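Local coordinates for protein transcription factor inhibitor I-kappa-B-beta (Mus musculus, PDB 1OY3) that inhibits NF-kappa-B by complexing with it and trapping it in the cytoplasm, at residues 11-16 against 26-31; 150-155 against 180-185; 201-206 against 238-243. One frame throughout, in Å; residues are numbered along the deposited sequence.

The chain is built of ankyrin repeats in series, and the three contacts follow one another from the N terminus without nesting or crossing. Contact 1 closes the short loop between helices 12-18 and 22-32, pairing the two helices of the first repeat. Contact 2 lies near the middle, its centre about 30 Å from that of contact 1; it brings segment 150-155, ahead of helix 161-167, against the turn 180-185 after helix 171-180. Contact 3, its centre about 22 Å from that of contact 2, closes the longest of the three loops, tying the turn into helix 205-213 of repeat 5 to helix 238-246 of repeat 6. Contacts 1 and 3 fall on opposite sides of the chain's centre.

Contact 1: residues 11-16 against 26-31; sequences TALHLA and DFLLGF
Leu28 holds its CG anti to the carbonyl carbon (chi1 -78°), and chi2 near 53° then carries CD2 in among Ala12, Leu13 and Ala16. That one methyl does most of the touching: it sits 3.9 Å from Ala12 CB and 3.9 Å from Ala16 CB, with the Ala12 carbonyl O closer still, 3.2 Å from Leu28 CD2. The side chains of Leu13 and Leu28 run alongside in opposite senses, with Leu13 CD2 3.7 Å from Leu28 CD2. The same Leu13 methyl meets Leu29 CD1 at 3.6 Å, where the two side chains cross at about a right angle.

Behind this face the start of helix 12-18 is pinned by its own polar groups. Thr11 OG1 takes the N-H of Leu13 at 3.1 Å, and Thr11 N-H donates to His14 ND1 from well out of the ring plane (35°), a capping box of the kind found in the ankyrin Thr-x-Leu-His motif. His14 NE2 reaches on to the Gln46 carbonyl at the next repeat. No hydrogen bond crosses between the segments: the contact between them is aliphatic packing, while the polar bonds fix the helix start that presents Ala12 and Leu13.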
loop_
_atom_site.group_PDB
_atom_site.type_symbol
_atom_site.label_atom_id
_atom_site.label_comp_id
_atom_site.label_asym_id
_atom_site.label_seq_id
_atom_site.Cartn_x
_atom_site.Cartn_y
_atom_site.Cartn_z
ATOM N N THR C 11 -15.711 19.696 -0.817
ATOM C CA THR C 11 -17.020 20.333 -0.810
ATOM C C THR C 11 -17.369 20.732 0.621
ATOM O O THR C 11 -16.557 20.578 1.533
ATOM C CB THR C 11 -18.110 19.386 -1.319
ATOM O OG1 THR C 11 -18.384 18.404 -0.316
ATOM C CG2 THR C 11 -17.658 18.692 -2.597
ATOM N N ALA C 12 -18.577 21.246 0.816
ATOM C CA ALA C 12 -19.017 21.657 2.146
ATOM C C ALA C 12 -18.997 20.450 3.090
ATOM O O ALA C 12 -18.776 20.591 4.296
ATOM C CB ALA C 12 -20.420 22.255 2.074
ATOM N N LEU C 13 -19.231 19.262 2.535
ATOM C CA LEU C 13 -19.206 18.045 3.335
ATOM C C LEU C 13 -17.803 17.790 3.862
ATOM O O LEU C 13 -17.611 17.687 5.074
ATOM C CB LEU C 13 -19.651 16.837 2.519
ATOM C CG LEU C 13 -21.034 16.256 2.798
ATOM C CD1 LEU C 13 -21.067 14.838 2.271
ATOM C CD2 LEU C 13 -21.331 16.255 4.293
ATOM N N HIS C 14 -16.826 17.696 2.957
ATOM C CA HIS C 14 -15.439 17.443 3.355
ATOM C C HIS C 14 -15.020 18.397 4.457
ATOM O O HIS C 14 -14.387 17.999 5.437
ATOM C CB HIS C 14 -14.460 17.618 2.182
ATOM C CG HIS C 14 -14.623 16.610 1.086
ATOM N ND1 HIS C 14 -15.530 16.765 0.061
ATOM C CD2 HIS C 14 -13.987 15.435 0.852
ATOM C CE1 HIS C 14 -15.445 15.733 -0.758
ATOM N NE2 HIS C 14 -14.517 14.910 -0.301
ATOM N N LEU C 15 -15.377 19.664 4.293
ATOM C CA LEU C 15 -15.013 20.675 5.272
ATOM C C LEU C 15 -15.772 20.521 6.582
ATOM O O LEU C 15 -15.281 20.928 7.629
ATOM C CB LEU C 15 -15.232 22.076 4.693
ATOM C CG LEU C 15 -14.396 22.411 3.454
ATOM C CD1 LEU C 15 -14.796 23.774 2.916
ATOM C CD2 LEU C 15 -12.925 22.383 3.809
ATOM N N ALA C 16 -16.964 19.935 6.531
ATOM C CA ALA C 16 -17.731 19.745 7.756
ATOM C C ALA C 16 -16.989 18.744 8.642
ATOM O O ALA C 16 -16.932 18.916 9.856
ATOM C CB ALA C 16 -19.143 19.235 7.438
ATOM N N ASP C 26 -24.781 17.693 10.267
ATOM C CA ASP C 26 -26.178 17.263 10.329
ATOM C C ASP C 26 -27.017 18.018 9.311
ATOM O O ASP C 26 -27.854 17.432 8.613
ATOM C CB ASP C 26 -26.741 17.484 11.736
ATOM C CG ASP C 26 -26.172 16.508 12.751
ATOM O OD1 ASP C 26 -26.511 16.630 13.948
ATOM O OD2 ASP C 26 -25.388 15.617 12.356
ATOM N N PHE C 27 -26.786 19.325 9.223
ATOM C CA PHE C 27 -27.511 20.160 8.274
ATOM C C PHE C 27 -27.289 19.631 6.857
ATOM O O PHE C 27 -28.239 19.265 6.166
ATOM C CB PHE C 27 -27.018 21.605 8.373
ATOM C CG PHE C 27 -27.634 22.530 7.366
ATOM C CD1 PHE C 27 -28.986 22.849 7.429
ATOM C CD2 PHE C 27 -26.860 23.090 6.356
ATOM C CE1 PHE C 27 -29.557 23.716 6.499
ATOM C CE2 PHE C 27 -27.421 23.957 5.423
ATOM C CZ PHE C 27 -28.771 24.271 5.494
ATOM N N LEU C 28 -26.027 19.587 6.436
ATOM C CA LEU C 28 -25.684 19.107 5.100
ATOM C C LEU C 28 -26.351 17.770 4.810
ATOM O O LEU C 28 -27.086 17.627 3.829
ATOM C CB LEU C 28 -24.167 18.966 4.954
ATOM C CG LEU C 28 -23.314 20.221 4.711
ATOM C CD1 LEU C 28 -23.591 21.255 5.758
ATOM C CD2 LEU C 28 -21.846 19.848 4.736
ATOM N N LEU C 29 -26.100 16.794 5.674
ATOM C CA LEU C 29 -26.677 15.467 5.503
ATOM C C LEU C 29 -28.193 15.528 5.406
ATOM O O LEU C 29 -28.822 14.637 4.833
ATOM C CB LEU C 29 -26.249 14.557 6.658
ATOM C CG LEU C 29 -25.154 13.541 6.313
ATOM C CD1 LEU C 29 -24.095 14.185 5.441
ATOM C CD2 LEU C 29 -24.547 12.988 7.592
ATOM N N GLY C 30 -28.775 16.588 5.957
ATOM C CA GLY C 30 -30.216 16.745 5.914
ATOM C C GLY C 30 -30.753 16.652 4.500
ATOM O O GLY C 30 -31.888 16.234 4.283
ATOM N N PHE C 31 -29.929 17.038 3.534
ATOM C CA PHE C 31 -30.324 16.997 2.133
ATOM C C PHE C 31 -29.545 15.906 1.411
ATOM O O PHE C 31 -30.122 15.047 0.744
ATOM C CB PHE C 31 -30.039 18.350 1.474
ATOM C CG PHE C 31 -30.644 19.516 2.202
ATOM C CD1 PHE C 31 -32.023 19.714 2.203
ATOM C CD2 PHE C 31 -29.836 20.402 2.910
ATOM C CE1 PHE C 31 -32.591 20.778 2.904
ATOM C CE2 PHE C 31 -30.390 21.469 3.614
ATOM C CZ PHE C 31 -31.771 21.658 3.613
#

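Contact 2: residues 150-155 against 180-185; sequences QLEAEN and AGADLN
Leu151 and Ala180 make the apolar half of this contact. The two methyls of Leu151 divide the work: CD2 lies 3.8 Å from Ala180 CB, while CD1 is pushed against the backbone at the end of helix 171-180, 3.1 Å from Ala180 O. Past that carbonyl CD1 also reaches Gly181, whose positive phi (96°) closes the helix in a Schellman motif.

The hydrogen-bonded half belongs to Glu152. Its chain bends at chi2 (-57°), swinging the carboxylate back to the opposing backbone, where Asp183 N donates to Glu152 OE1 at 2.8 Å. The bond is nearly straight at 169°, and the N-H arrives on the syn side, though somewhat out of the carboxylate plane. A water stands 3.0 Å from Glu152 OE2 and 2.9 Å from Asp183 O, placed to donate to either, but it has more acceptors around it than protons to give.

Among the charges, Glu152 OE2 and Asp183 OD2 are 4.6 Å apart. Lys186 forms a salt bridge with Glu152 OE2 and a weak, long ion pair with Asp183 OD2, which would be expected to ease the repulsion.

Asp183 also turns its own segment: Asp183 OD1 accepts from Asn185 N at 2.8 Å, an Asx turn. The Gly-Ala-Asp-x-Asn sequence after helix 171-180 is part of the ankyrin repeat consensus, and here the turn from Gln150 to Ala153, ahead of helix 161-167, packs against the chain leaving helix 171-180.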
loop_
_atom_site.group_PDB
_atom_site.type_symbol
_atom_site.label_atom_id
_atom_site.label_comp_id
_atom_site.label_asym_id
_atom_site.label_seq_id
_atom_site.Cartn_x
_atom_site.Cartn_y
_atom_site.Cartn_z
ATOM N N GLN C 150 -16.468 -5.190 1.566
ATOM C CA GLN C 150 -15.405 -4.292 2.034
ATOM C C GLN C 150 -14.189 -5.104 2.487
ATOM O O GLN C 150 -13.036 -4.666 2.365
ATOM C CB GLN C 150 -15.881 -3.463 3.228
ATOM C CG GLN C 150 -16.996 -2.464 2.949
ATOM C CD GLN C 150 -17.543 -1.844 4.238
ATOM O OE1 GLN C 150 -16.889 -1.009 4.868
ATOM N NE2 GLN C 150 -18.736 -2.271 4.643
ATOM N N LEU C 151 -14.465 -6.294 2.998
ATOM C CA LEU C 151 -13.453 -7.184 3.532
ATOM C C LEU C 151 -12.375 -7.602 2.562
ATOM O O LEU C 151 -11.229 -7.799 2.947
ATOM C CB LEU C 151 -14.114 -8.442 4.112
ATOM C CG LEU C 151 -15.095 -8.231 5.266
ATOM C CD1 LEU C 151 -15.622 -9.596 5.715
ATOM C CD2 LEU C 151 -14.404 -7.500 6.422
ATOM N N GLU C 152 -12.737 -7.762 1.303
ATOM C CA GLU C 152 -11.748 -8.189 0.337
ATOM C C GLU C 152 -11.409 -7.111 -0.693
ATOM O O GLU C 152 -10.794 -7.391 -1.717
ATOM C CB GLU C 152 -12.215 -9.491 -0.315
ATOM C CG GLU C 152 -12.416 -10.603 0.728
ATOM C CD GLU C 152 -11.153 -10.877 1.540
ATOM O OE1 GLU C 152 -11.259 -11.125 2.767
ATOM O OE2 GLU C 152 -10.054 -10.852 0.947
ATOM N N ALA C 153 -11.794 -5.873 -0.397
ATOM C CA ALA C 153 -11.481 -4.764 -1.289
ATOM C C ALA C 153 -9.954 -4.632 -1.278
ATOM O O ALA C 153 -9.327 -4.703 -0.223
ATOM C CB ALA C 153 -12.132 -3.467 -0.785
ATOM N N GLU C 154 -9.341 -4.459 -2.440
ATOM C CA GLU C 154 -7.897 -4.333 -2.442
ATOM C C GLU C 154 -7.442 -2.967 -2.916
ATOM O O GLU C 154 -7.985 -2.418 -3.869
ATOM C CB GLU C 154 -7.241 -5.438 -3.295
ATOM C CG GLU C 154 -7.476 -5.346 -4.786
ATOM C CD GLU C 154 -6.503 -6.209 -5.589
ATOM O OE1 GLU C 154 -6.782 -6.469 -6.782
ATOM O OE2 GLU C 154 -5.456 -6.618 -5.040
ATOM N N ASN C 155 -6.447 -2.410 -2.236
ATOM C CA ASN C 155 -5.936 -1.113 -2.636
ATOM C C ASN C 155 -4.940 -1.332 -3.755
ATOM O O ASN C 155 -4.739 -2.469 -4.208
ATOM C CB ASN C 155 -5.269 -0.386 -1.463
ATOM C CG ASN C 155 -4.154 -1.194 -0.830
ATOM O OD1 ASN C 155 -3.434 -1.921 -1.515
ATOM N ND2 ASN C 155 -3.991 -1.051 0.491
ATOM N N ALA C 180 -15.394 -10.644 11.380
ATOM C CA ALA C 180 -16.201 -10.132 10.267
ATOM C C ALA C 180 -16.207 -11.111 9.088
ATOM O O ALA C 180 -17.007 -10.979 8.149
ATOM C CB ALA C 180 -15.679 -8.771 9.815
ATOM N N GLY C 181 -15.304 -12.087 9.138
ATOM C CA GLY C 181 -15.234 -13.081 8.080
ATOM C C GLY C 181 -14.199 -12.806 7.002
ATOM O O GLY C 181 -14.338 -13.290 5.880
ATOM N N ALA C 182 -13.165 -12.031 7.325
ATOM C CA ALA C 182 -12.131 -11.726 6.339
ATOM C C ALA C 182 -11.348 -12.993 5.968
ATOM O O ALA C 182 -11.210 -13.916 6.774
ATOM C CB ALA C 182 -11.183 -10.657 6.883
ATOM N N ASP C 183 -10.843 -13.039 4.739
ATOM C CA ASP C 183 -10.072 -14.199 4.278
ATOM C C ASP C 183 -8.666 -14.186 4.897
ATOM O O ASP C 183 -7.803 -13.410 4.491
ATOM C CB ASP C 183 -9.997 -14.173 2.754
ATOM C CG ASP C 183 -9.179 -15.309 2.181
ATOM O OD1 ASP C 183 -8.591 -16.108 2.953
ATOM O OD2 ASP C 183 -9.130 -15.390 0.939
ATOM N N LEU C 184 -8.443 -15.057 5.878
ATOM C CA LEU C 184 -7.152 -15.139 6.570
ATOM C C LEU C 184 -5.997 -15.757 5.775
ATOM O O LEU C 184 -4.870 -15.825 6.274
ATOM C CB LEU C 184 -7.314 -15.912 7.887
ATOM C CG LEU C 184 -7.846 -15.220 9.157
ATOM C CD1 LEU C 184 -8.690 -13.987 8.837
ATOM C CD2 LEU C 184 -8.652 -16.232 9.936
ATOM N N ASN C 185 -6.254 -16.208 4.552
ATOM C CA ASN C 185 -5.183 -16.830 3.768
ATOM C C ASN C 185 -4.809 -16.058 2.512
ATOM O O ASN C 185 -3.877 -16.434 1.809
ATOM C CB ASN C 185 -5.579 -18.253 3.361
ATOM C CG ASN C 185 -5.883 -19.135 4.549
ATOM O OD1 ASN C 185 -5.102 -19.200 5.500
ATOM N ND2 ASN C 185 -7.020 -19.829 4.501
HETATM O O HOH W 1 -8.326 -10.717 3.422
#

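Contact 3: residues 201-206 against 238-243; sequences EAQAAS and PILARL
Ala205 and Leu240 bring their CA atoms to 5.5 Å where the chain, leaving helix 195-201 through a Schellman motif at Gln203 (phi 53°), starts helix 205-213 with Ala204 as N-cap and meets the first turns of helix 238-246. Leu240 fills the angle of that turn with both methyls. Leu240 CD2 lies 3.5 Å from Ala205 CA, against the backbone. Leu240 CD1 sits over the face of the Gln203 amide, 3.2 Å from Gln203 NE2 and scarcely farther from CD and OE1 of the same group; the two side chains cross at about a right angle.

Gln203 can offer that face because its chain bends at chi2 (-68°) and the amide is gripped at both ends: NE2 bonds to the carbonyl of Val200, and OE1 accepts from the backbone N of Asn237, so its rotation is fixed and the methyl packs on the flat face of a polar group hydrogen-bonded elsewhere. Ala205 CB reaches Ile239 CG2 at 3.8 Å and Leu240 CD2 at the same distance. Farther along helix 238-246, Leu243 CD2 comes within 3.2 Å of Ala205 O.

The cluster joins the beginnings of the second helices of repeats 5 and 6. It continues along helix 205-213, where Leu240 and Leu243 both touch Leu208, and Leu243 goes on to Glu209 and Leu212, packing one outer helix of the ankyrin stack against the next.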
loop_
_atom_site.group_PDB
_atom_site.type_symbol
_atom_site.label_atom_id
_atom_site.label_comp_id
_atom_site.label_asym_id
_atom_site.label_seq_id
_atom_site.Cartn_x
_atom_site.Cartn_y
_atom_site.Cartn_z
ATOM N N GLU C 201 6.882 -11.000 9.201
ATOM C CA GLU C 201 7.712 -9.874 8.805
ATOM C C GLU C 201 7.561 -8.760 9.828
ATOM O O GLU C 201 8.523 -8.063 10.146
ATOM C CB GLU C 201 7.309 -9.363 7.423
ATOM C CG GLU C 201 7.646 -10.330 6.303
ATOM C CD GLU C 201 7.712 -9.654 4.947
ATOM O OE1 GLU C 201 8.168 -10.309 3.982
ATOM O OE2 GLU C 201 7.311 -8.474 4.847
ATOM N N ALA C 202 6.346 -8.614 10.352
ATOM C CA ALA C 202 6.036 -7.585 11.346
ATOM C C ALA C 202 6.523 -7.959 12.743
ATOM O O ALA C 202 6.458 -7.140 13.663
ATOM C CB ALA C 202 4.534 -7.347 11.382
ATOM N N GLN C 203 7.000 -9.194 12.890
ATOM C CA GLN C 203 7.477 -9.717 14.170
ATOM C C GLN C 203 6.393 -9.515 15.237
ATOM O O GLN C 203 6.689 -9.326 16.416
ATOM C CB GLN C 203 8.783 -9.017 14.588
ATOM C CG GLN C 203 9.941 -9.176 13.596
ATOM C CD GLN C 203 10.472 -10.600 13.516
ATOM O OE1 GLN C 203 11.189 -11.065 14.407
ATOM N NE2 GLN C 203 10.119 -11.301 12.447
ATOM N N ALA C 204 5.132 -9.538 14.811
ATOM C CA ALA C 204 4.018 -9.370 15.735
ATOM C C ALA C 204 3.507 -10.759 16.108
ATOM O O ALA C 204 2.606 -11.303 15.465
ATOM C CB ALA C 204 2.913 -8.540 15.084
ATOM N N ALA C 205 4.098 -11.321 17.156
ATOM C CA ALA C 205 3.753 -12.658 17.631
ATOM C C ALA C 205 2.290 -12.845 18.014
ATOM O O ALA C 205 1.689 -13.870 17.682
ATOM C CB ALA C 205 4.650 -13.032 18.814
ATOM N N SER C 206 1.722 -11.868 18.717
ATOM C CA SER C 206 0.329 -11.959 19.152
ATOM C C SER C 206 -0.620 -11.983 17.951
ATOM O O SER C 206 -1.656 -12.649 17.973
ATOM C CB SER C 206 -0.021 -10.787 20.070
ATOM O OG SER C 206 -0.258 -9.610 19.320
ATOM N N PRO C 238 12.474 -15.239 18.441
ATOM C CA PRO C 238 12.257 -16.689 18.535
ATOM C C PRO C 238 10.804 -17.102 18.737
ATOM O O PRO C 238 10.392 -18.173 18.302
ATOM C CB PRO C 238 13.126 -17.095 19.730
ATOM C CG PRO C 238 14.146 -15.986 19.830
ATOM C CD PRO C 238 13.318 -14.770 19.553
ATOM N N ILE C 239 10.039 -16.247 19.407
ATOM C CA ILE C 239 8.639 -16.526 19.688
ATOM C C ILE C 239 7.877 -16.961 18.447
ATOM O O ILE C 239 7.156 -17.960 18.469
ATOM C CB ILE C 239 7.932 -15.288 20.265
ATOM C CG1 ILE C 239 8.762 -14.695 21.406
ATOM C CG2 ILE C 239 6.543 -15.672 20.758
ATOM C CD1 ILE C 239 9.020 -15.645 22.550
ATOM N N LEU C 240 8.048 -16.201 17.369
ATOM C CA LEU C 240 7.371 -16.463 16.099
ATOM C C LEU C 240 7.530 -17.890 15.597
ATOM O O LEU C 240 6.555 -18.516 15.185
ATOM C CB LEU C 240 7.872 -15.481 15.038
ATOM C CG LEU C 240 7.616 -14.009 15.371
ATOM C CD1 LEU C 240 8.337 -13.122 14.372
ATOM C CD2 LEU C 240 6.123 -13.735 15.353
ATOM N N ALA C 241 8.757 -18.399 15.632
ATOM C CA ALA C 241 9.029 -19.757 15.186
ATOM C C ALA C 241 8.331 -20.752 16.119
ATOM O O ALA C 241 7.688 -21.700 15.665
ATOM C CB ALA C 241 10.528 -20.005 15.177
ATOM N N ARG C 242 8.454 -20.519 17.423
ATOM C CA ARG C 242 7.834 -21.379 18.427
ATOM C C ARG C 242 6.346 -21.539 18.136
ATOM O O ARG C 242 5.841 -22.660 18.042
ATOM C CB ARG C 242 8.022 -20.782 19.823
ATOM C CG ARG C 242 9.478 -20.546 20.220
ATOM C CD ARG C 242 9.576 -19.820 21.562
ATOM N NE ARG C 242 10.953 -19.491 21.922
ATOM C CZ ARG C 242 11.293 -18.684 22.924
ATOM N NH1 ARG C 242 10.359 -18.118 23.675
ATOM N NH2 ARG C 242 12.572 -18.436 23.173
ATOM N N LEU C 243 5.652 -20.411 17.988
ATOM C CA LEU C 243 4.215 -20.406 17.699
ATOM C C LEU C 243 3.885 -21.283 16.507
ATOM O O LEU C 243 3.109 -22.234 16.621
ATOM C CB LEU C 243 3.731 -18.979 17.418
ATOM C CG LEU C 243 3.403 -18.076 18.609
ATOM C CD1 LEU C 243 4.544 -18.083 19.606
ATOM C CD2 LEU C 243 3.125 -16.661 18.107
#